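Local structure of Ribose/Galactose Isomerase (3ONO) at residues N161-K164 with A165-K169. The protein probably interconverts aldose and ketose forms of sugar phosphates, as an isomerase of the LacAB/RpiB type. Sequence-based numbering, arbitrary orientation.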
loop_
_atom_site.group_PDB
_atom_site.type_symbol
_atom_site.label_atom_id
_atom_site.label_comp_id
_atom_site.label_asym_id
_atom_site.label_seq_id
_atom_site.Cartn_x
_atom_site.Cartn_y
_atom_site.Cartn_z
ATOM N N ASN A 161 15.240 24.304 4.676
ATOM C CA ASN A 161 16.091 24.471 5.849
ATOM C C ASN A 161 16.092 25.915 6.326
ATOM O O ASN A 161 16.098 26.187 7.539
ATOM C CB ASN A 161 17.531 24.049 5.551
ATOM C CG ASN A 161 17.657 22.551 5.309
ATOM O OD1 ASN A 161 16.834 21.771 5.760
ATOM N ND2 ASN A 161 18.707 22.154 4.600
ATOM N N ASN A 162 16.135 26.850 5.378
ATOM C CA ASN A 162 16.110 28.280 5.731
ATOM C C ASN A 162 14.833 28.656 6.466
ATOM O O ASN A 162 14.847 29.416 7.448
ATOM C CB ASN A 162 16.136 29.169 4.494
ATOM C CG ASN A 162 17.320 28.920 3.598
ATOM O OD1 ASN A 162 18.340 28.371 4.002
ATOM N ND2 ASN A 162 17.201 29.379 2.377
ATOM N N VAL A 163 13.711 28.179 5.938
ATOM C CA VAL A 163 12.417 28.539 6.498
ATOM C C VAL A 163 12.308 27.973 7.900
ATOM O O VAL A 163 11.820 28.647 8.810
ATOM C CB VAL A 163 11.261 28.016 5.616
ATOM C CG1 VAL A 163 9.933 28.182 6.347
ATOM C CG2 VAL A 163 11.266 28.787 4.290
ATOM N N LYS A 164 12.787 26.744 8.083
ATOM C CA LYS A 164 12.772 26.129 9.410
ATOM C C LYS A 164 13.610 26.964 10.376
ATOM O O LYS A 164 13.194 27.240 11.487
ATOM C CB LYS A 164 13.310 24.698 9.352
ATOM C CG LYS A 164 12.366 23.723 8.601
ATOM C CD LYS A 164 12.982 22.310 8.351
ATOM C CE LYS A 164 13.336 21.558 9.644
ATOM N NZ LYS A 164 12.133 21.175 10.492
ATOM N N ALA A 165 14.793 27.363 9.945
ATOM C CA ALA A 165 15.676 28.153 10.813
ATOM C C ALA A 165 15.074 29.508 11.138
ATOM O O ALA A 165 15.302 30.054 12.229
ATOM C CB ALA A 165 17.063 28.303 10.106
ATOM N N ALA A 166 14.308 30.069 10.202
ATOM C CA ALA A 166 13.727 31.404 10.391
ATOM C C ALA A 166 12.559 31.392 11.380
ATOM O O ALA A 166 12.429 32.277 12.236
ATOM C CB ALA A 166 13.254 31.950 9.046
ATOM N N VAL A 167 11.695 30.400 11.224
ATOM C CA VAL A 167 10.465 30.308 12.010
ATOM C C VAL A 167 10.751 29.908 13.439
ATOM O O VAL A 167 10.004 30.262 14.365
ATOM C CB VAL A 167 9.505 29.266 11.337
ATOM C CG1 VAL A 167 8.421 28.809 12.295
ATOM C CG2 VAL A 167 8.908 29.898 10.098
ATOM N N ALA A 168 11.819 29.135 13.607
ATOM C CA ALA A 168 12.225 28.640 14.914
ATOM C C ALA A 168 13.154 29.589 15.660
ATOM O O ALA A 168 13.966 30.300 15.064
ATOM C CB ALA A 168 12.930 27.317 14.741
ATOM N N LYS A 169 13.056 29.576 16.982
ATOM C CA LYS A 169 14.082 30.211 17.816
ATOM C C LYS A 169 15.425 29.521 17.591
ATOM O O LYS A 169 15.491 28.435 16.997
ATOM C CB LYS A 169 13.682 30.088 19.280
ATOM C CG LYS A 169 12.418 30.813 19.593
ATOM C CD LYS A 169 11.950 30.522 21.028
ATOM C CE LYS A 169 10.562 31.094 21.287
ATOM N NZ LYS A 169 9.904 30.528 22.526
#
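V163 and V167 sit one helical turn apart at the end of helix 150-167, and the two meet twice, once through their backbones and once through their side chains. V167 N donates to V163 O at 3.0 Å. Beside that bond, CG1 of V163 approaches CG2 of V167 at 4.3 Å, a loose apolar touch. In V167, CG1 stands anti to the backbone N (chi1 163°), which swings CG2 back over the preceding turn until it rests 3.4 Å from V163 O. This is the closely packed side: both valines are buried, and L86 of the second subunit packs against them and against K164.

K164 belongs to the buried part too, but its side chain turns off the helix toward the loop holding H87 and V90. Bends at chi3 and chi4 (61° and 66°) curl it round so that NZ hydrogen-bonds to the carbonyl oxygens of both. Its own carbonyl serves the helix end: A168 N reaches K164 O at 3.2 Å, and A168 is the first residue to leave helical backbone angles, with its CB 3.3 Å from that same oxygen.

The other face is looser. A165 N bonds N161 O at 3.0 Å and A166 N bonds N162 O at 2.9 Å, yet the side chains of N161 and N162 leave the backbone away from the next turn, and N161, N162 and A165 are exposed. N161 ND2 instead holds a glycerol, probably from the crystallisation liquor.

Past the helix end, K169 NZ bonds A166 O of the second subunit, and A166 O here accepts the matching bond from K169 NZ of that subunit. The two loop carbonyls would probably stabilise a charged K164 amine in its buried place, tying the last turn of the helix to that loop, while the paired lysine bonds join the subunits.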